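Local coordinates for SCO1/SenC family lipoprotein (Bacillus anthracis, PDB 4HDE) that probably serves as a membrane-attached, thioredoxin-like accessory protein in copper delivery to cytochrome c oxidase, at residues 87-90 / 91-95; 112-116 / 117-121. All coordinates share one frame; numbering follows the deposited sequence. Where two conformers were deposited one is given.

Contact 1. Residues 87-90 / 91-95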
loop_
_atom_site.group_PDB
_atom_site.type_symbol
_atom_site.label_atom_id
_atom_site.label_comp_id
_atom_site.label_asym_id
_atom_site.label_seq_id
_atom_site.Cartn_x
_atom_site.Cartn_y
_atom_site.Cartn_z
ATOM N N LYS A 87 7.107 -11.644 3.994
ATOM C CA LYS A 87 7.195 -11.736 5.443
ATOM C C LYS A 87 8.609 -11.395 5.914
ATOM O O LYS A 87 8.797 -10.637 6.877
ATOM C CB LYS A 87 6.786 -13.134 5.905
ATOM C CG LYS A 87 6.622 -13.281 7.418
ATOM C CD LYS A 87 5.989 -14.615 7.772
ATOM C CE LYS A 87 5.688 -14.714 9.252
ATOM N NZ LYS A 87 4.643 -13.733 9.645
ATOM N N ALA A 88 9.615 -11.931 5.232
ATOM C CA ALA A 88 10.999 -11.646 5.595
ATOM C C ALA A 88 11.344 -10.181 5.350
ATOM O O ALA A 88 12.079 -9.568 6.132
ATOM C CB ALA A 88 11.946 -12.553 4.829
ATOM N N PHE A 89 10.803 -9.627 4.273
ATOM C CA PHE A 89 11.024 -8.229 3.929
ATOM C C PHE A 89 10.481 -7.292 5.007
ATOM O O PHE A 89 11.204 -6.422 5.500
ATOM C CB PHE A 89 10.391 -7.914 2.566
ATOM C CG PHE A 89 10.526 -6.466 2.139
ATOM C CD1 PHE A 89 11.668 -6.024 1.499
ATOM C CD2 PHE A 89 9.496 -5.563 2.365
ATOM C CE1 PHE A 89 11.791 -4.701 1.101
ATOM C CE2 PHE A 89 9.616 -4.242 1.967
ATOM C CZ PHE A 89 10.758 -3.817 1.338
ATOM N N ILE A 90 9.223 -7.475 5.391
ATOM C CA ILE A 90 8.589 -6.513 6.295
ATOM C C ILE A 90 9.183 -6.540 7.707
ATOM O O ILE A 90 9.187 -5.524 8.408
ATOM C CB ILE A 90 7.045 -6.677 6.331
ATOM C CG1 ILE A 90 6.371 -5.475 7.012
ATOM C CG2 ILE A 90 6.645 -7.954 7.027
ATOM C CD1 ILE A 90 6.654 -4.138 6.344
ATOM N N GLN A 91 9.730 -7.683 8.106
ATOM C CA GLN A 91 10.262 -7.814 9.458
ATOM C C GLN A 91 11.410 -6.842 9.748
ATOM O O GLN A 91 11.658 -6.510 10.906
ATOM C CB GLN A 91 10.656 -9.263 9.764
ATOM C CG GLN A 91 9.454 -10.205 9.857
ATOM C CD GLN A 91 9.840 -11.641 10.158
ATOM O OE1 GLN A 91 10.991 -12.038 9.982
ATOM N NE2 GLN A 91 8.872 -12.430 10.618
ATOM N N LYS A 92 12.075 -6.355 8.711
ATOM C CA LYS A 92 13.159 -5.407 8.920
ATOM C C LYS A 92 12.645 -4.057 9.409
ATOM O O LYS A 92 13.303 -3.369 10.197
ATOM C CB LYS A 92 13.945 -5.216 7.627
ATOM C CG LYS A 92 15.008 -4.136 7.728
ATOM C CD LYS A 92 15.951 -4.165 6.535
ATOM C CE LYS A 92 17.019 -3.095 6.683
ATOM N NZ LYS A 92 18.335 -3.524 6.140
ATOM N N PHE A 93 11.458 -3.691 8.943
ATOM C CA PHE A 93 10.966 -2.320 9.057
ATOM C C PHE A 93 10.026 -2.048 10.211
ATOM O O PHE A 93 9.883 -0.903 10.626
ATOM C CB PHE A 93 10.276 -1.925 7.756
ATOM C CG PHE A 93 11.175 -2.005 6.565
ATOM C CD1 PHE A 93 12.057 -0.981 6.258
ATOM C CD2 PHE A 93 11.165 -3.135 5.760
ATOM C CE1 PHE A 93 12.894 -1.080 5.151
ATOM C CE2 PHE A 93 11.995 -3.236 4.662
ATOM C CZ PHE A 93 12.862 -2.209 4.356
ATOM N N THR A 94 9.345 -3.084 10.682
ATOM C CA THR A 94 8.356 -2.913 11.732
ATOM C C THR A 94 8.191 -4.195 12.526
ATOM O O THR A 94 8.413 -5.283 12.001
ATOM C CB THR A 94 6.988 -2.472 11.168
ATOM O OG1 THR A 94 6.086 -2.245 12.259
ATOM C CG2 THR A 94 6.409 -3.528 10.237
ATOM N N GLU A 95 7.818 -4.050 13.792
ATOM C CA GLU A 95 7.475 -5.188 14.638
ATOM C C GLU A 95 5.963 -5.360 14.745
ATOM O O GLU A 95 5.476 -6.211 15.489
ATOM C CB GLU A 95 8.084 -5.019 16.028
ATOM C CG GLU A 95 9.597 -4.994 16.002
ATOM C CD GLU A 95 10.206 -5.034 17.380
ATOM O OE1 GLU A 95 9.905 -4.137 18.191
ATOM O OE2 GLU A 95 10.986 -5.969 17.650
#

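Contact 2. Residues 112-116 / 117-121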
loop_
_atom_site.group_PDB
_atom_site.type_symbol
_atom_site.label_atom_id
_atom_site.label_comp_id
_atom_site.label_asym_id
_atom_site.label_seq_id
_atom_site.Cartn_x
_atom_site.Cartn_y
_atom_site.Cartn_z
ATOM N N THR A 112 -0.345 -5.427 -13.168
ATOM C CA THR A 112 -0.170 -4.335 -14.116
ATOM C C THR A 112 -1.522 -3.687 -14.436
ATOM O O THR A 112 -1.660 -2.459 -14.425
ATOM C CB THR A 112 0.508 -4.829 -15.402
ATOM O OG1 THR A 112 1.827 -5.291 -15.080
ATOM C CG2 THR A 112 0.593 -3.713 -16.440
ATOM N N LYS A 113 -2.526 -4.514 -14.700
ATOM C CA LYS A 113 -3.856 -4.010 -15.002
ATOM C C LYS A 113 -4.465 -3.352 -13.766
ATOM O O LYS A 113 -5.079 -2.292 -13.858
ATOM C CB LYS A 113 -4.766 -5.136 -15.503
ATOM C CG LYS A 113 -6.147 -4.664 -15.930
ATOM C CD LYS A 113 -7.084 -5.834 -16.169
ATOM C CE LYS A 113 -8.490 -5.353 -16.497
ATOM N NZ LYS A 113 -9.063 -4.521 -15.393
ATOM N N PHE A 114 -4.285 -3.981 -12.608
ATOM C CA PHE A 114 -4.856 -3.486 -11.359
ATOM C C PHE A 114 -4.298 -2.101 -11.030
ATOM O O PHE A 114 -5.040 -1.184 -10.681
ATOM C CB PHE A 114 -4.544 -4.494 -10.246
ATOM C CG PHE A 114 -5.048 -4.096 -8.880
ATOM C CD1 PHE A 114 -6.342 -4.403 -8.485
ATOM C CD2 PHE A 114 -4.218 -3.455 -7.978
ATOM C CE1 PHE A 114 -6.796 -4.060 -7.215
ATOM C CE2 PHE A 114 -4.665 -3.116 -6.707
ATOM C CZ PHE A 114 -5.960 -3.415 -6.333
ATOM N N SER A 115 -2.986 -1.947 -11.145
ATOM C CA SER A 115 -2.352 -0.658 -10.885
ATOM C C SER A 115 -2.814 0.419 -11.877
ATOM O O SER A 115 -3.088 1.562 -11.486
ATOM C CB SER A 115 -0.831 -0.818 -10.913
ATOM O OG SER A 115 -0.173 0.407 -10.628
ATOM N N LYS A 116 -2.930 0.048 -13.151
ATOM C CA LYS A 116 -3.390 0.968 -14.187
ATOM C C LYS A 116 -4.825 1.430 -13.941
ATOM O O LYS A 116 -5.124 2.624 -14.004
ATOM C CB LYS A 116 -3.293 0.304 -15.568
ATOM C CG LYS A 116 -4.030 1.032 -16.687
ATOM C CD LYS A 116 -3.869 0.325 -18.039
ATOM C CE LYS A 116 -4.704 -0.953 -18.134
ATOM N NZ LYS A 116 -6.143 -0.699 -18.457
ATOM N N ASP A 117 -5.712 0.481 -13.663
ATOM C CA ASP A 117 -7.140 0.761 -13.656
ATOM C C ASP A 117 -7.628 1.386 -12.362
ATOM O O ASP A 117 -8.612 2.132 -12.361
ATOM C CB ASP A 117 -7.932 -0.515 -13.954
ATOM C CG ASP A 117 -7.895 -0.889 -15.421
ATOM O OD1 ASP A 117 -7.362 -0.089 -16.217
ATOM O OD2 ASP A 117 -8.409 -1.969 -15.781
ATOM N N ASN A 118 -6.943 1.091 -11.268
ATOM C CA ASN A 118 -7.382 1.556 -9.954
ATOM C C ASN A 118 -6.554 2.694 -9.382
ATOM O O ASN A 118 -7.071 3.542 -8.657
ATOM C CB ASN A 118 -7.410 0.392 -8.980
ATOM C CG ASN A 118 -8.383 -0.675 -9.405
ATOM O OD1 ASN A 118 -9.591 -0.527 -9.236
ATOM N ND2 ASN A 118 -7.867 -1.746 -10.001
ATOM N N PHE A 119 -5.268 2.714 -9.705
ATOM C CA PHE A 119 -4.371 3.703 -9.128
ATOM C C PHE A 119 -3.671 4.576 -10.166
ATOM O O PHE A 119 -2.785 5.354 -9.810
ATOM C CB PHE A 119 -3.360 3.024 -8.206
ATOM C CG PHE A 119 -3.986 2.415 -6.984
ATOM C CD1 PHE A 119 -4.141 3.162 -5.823
ATOM C CD2 PHE A 119 -4.437 1.106 -6.996
ATOM C CE1 PHE A 119 -4.728 2.616 -4.704
ATOM C CE2 PHE A 119 -5.028 0.552 -5.885
ATOM C CZ PHE A 119 -5.167 1.307 -4.728
ATOM N N GLN A 120 -4.085 4.467 -11.427
ATOM C CA GLN A 120 -3.537 5.287 -12.505
ATOM C C GLN A 120 -2.019 5.285 -12.498
ATOM O O GLN A 120 -1.383 6.317 -12.720
ATOM C CB GLN A 120 -4.067 6.718 -12.403
ATOM C CG GLN A 120 -5.569 6.769 -12.258
ATOM C CD GLN A 120 -6.131 8.153 -12.467
ATOM O OE1 GLN A 120 -5.412 9.079 -12.840
ATOM N NE2 GLN A 120 -7.431 8.301 -12.234
ATOM N N SER A 121 -1.445 4.112 -12.268
ATOM C CA SER A 121 -0.004 3.967 -12.137
ATOM C C SER A 121 0.518 2.840 -13.031
ATOM O O SER A 121 0.002 1.720 -12.990
ATOM C CB SER A 121 0.347 3.685 -10.676
ATOM O OG SER A 121 1.746 3.677 -10.467
HETATM O O HOH W 1 0.115 -0.472 -15.118
HETATM O O HOH W 2 2.367 1.189 -9.249
#

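Contact 1. Residues 87-90 / 91-95
The rings of Phe-89 and Phe-93 meet at the C-terminal end of helix 83-90. Phe-93 CE2 stands over one face of the Phe-89 ring, offset toward its rim, and comes within 3.6 Å of Phe-89 CZ. The planes are turned 46° apart, so the pair is oblique. The Phe-93 ring also turns its edge to the backbone. Phe-93 CD2 lies 3.3 Å from Phe-89 O, which sits near the plane of the Phe-93 ring. The first torsions explain the meeting. Phe-89 carries CG anti to its nitrogen (chi1 178°), while Phe-93 has CG anti to the carbonyl carbon (chi1 -59°). The two rings thus converge although they start one turn apart.

A second pair forms at Ile-90 and Thr-94. The methyl CG2 of Thr-94 touches Ile-90 CG1 at 3.8 Å. Further back, the start of the Gln-91 side chain lies beside the backbone oxygen of Lys-87.

The backbone holds these side chains as the helix runs out. Phe-93 N donates to Ile-90 O at 3.0 Å, from above the carbonyl plane. Thr-94 N reaches the same oxygen more weakly. Gln-91 N to Lys-87 O and Lys-92 N to Phe-89 O are also weak bonds. Thr-94 OG1 is bound to Gln-59 and to the backbone of Asp-96, and Lys-87 NZ forms a salt bridge with Asp-21.

The turn lies at the protein surface, where the chain leaves helix 83-90 for strand 100-103. Phe-89, Ile-90 and Phe-93 all pack on Thr-52 of helix 48-64. Ile-90 is buried and also reaches Trp-100 and Leu-102 on strand 100-103, an outer strand of the mixed sheet.

Contact 2. Residues 112-116 / 117-121
With CG anti to the carbonyl carbon (chi1 -62°), Asn-118 swings its amide back to Phe-114. Ser-115 has OG anti to its nitrogen (chi1 -178°), which points the hydroxyl at the backbone oxygen of Ser-121. Asn-118 ND2 donates to Phe-114 O at 3.0 Å, on a lone pair in the carbonyl plane. Asn-118 N binds the same oxygen, so two donors from one residue grip it. The amide also lies by the Phe-114 ring, with Asn-118 ND2 3.4 Å from Phe-114 CD1. Its OD1 is held by Glu-13 N.

Ser-115 ties down the chain where it leaves the helix. Ser-115 OG donates to Ser-121 O at 2.7 Å. The carbonyl oxygen of Ser-115 accepts from Phe-119 N and Ser-121 N, which arrive from opposite faces of the carbonyl plane. A water links Thr-112 O to Ser-121 O. Gln-120, just before Ser-121, has positive phi, and there the chain turns out of the helix.

On the outer side, Asp-117 takes a lysine at each oxygen. Lys-113 NZ forms a salt bridge with Asp-117 OD2 at 2.7 Å, and Lys-116 NZ another with Asp-117 OD1 at 2.6 Å, on the syn side and 24° out of the carboxylate plane. This would probably stabilise the carboxylate charge.

The inner side is aromatic. Phe-114 CE2 and Phe-119 CE2 are 3.8 Å apart, with the ring planes oblique. Phe-114 also meets Phe-15, Phe-17 and Phe-74, the last on strand 70-75. Phe-119 meets Phe-39 and Tyr-138 edge-to-face, which sets helix 108-119 against the central strands 35-40 and 136-140.

From the N terminus, the chain forms the two-stranded sheet 16-18/24-26, then strand 35-40, helix 48-64 and strand 70-75, before contact 1. Contact 1 closes the turn after helix 83-90 and leads toward strand 100-103. Contact 2 follows on helix 108-119 and closes the turn at its end, before strand 136-140. The two are in series and neither nest nor cross. Their centres lie about 26 Å apart, on opposite sides of the chain's centre, and their nearest atoms are about 17 Å apart. The side chains of contact 1 pack on helix 48-64 and on outer strand 100-103, whereas contact 2 faces central strands. Both are local, and both belong to the thioredoxin-like SCO1/SenC region.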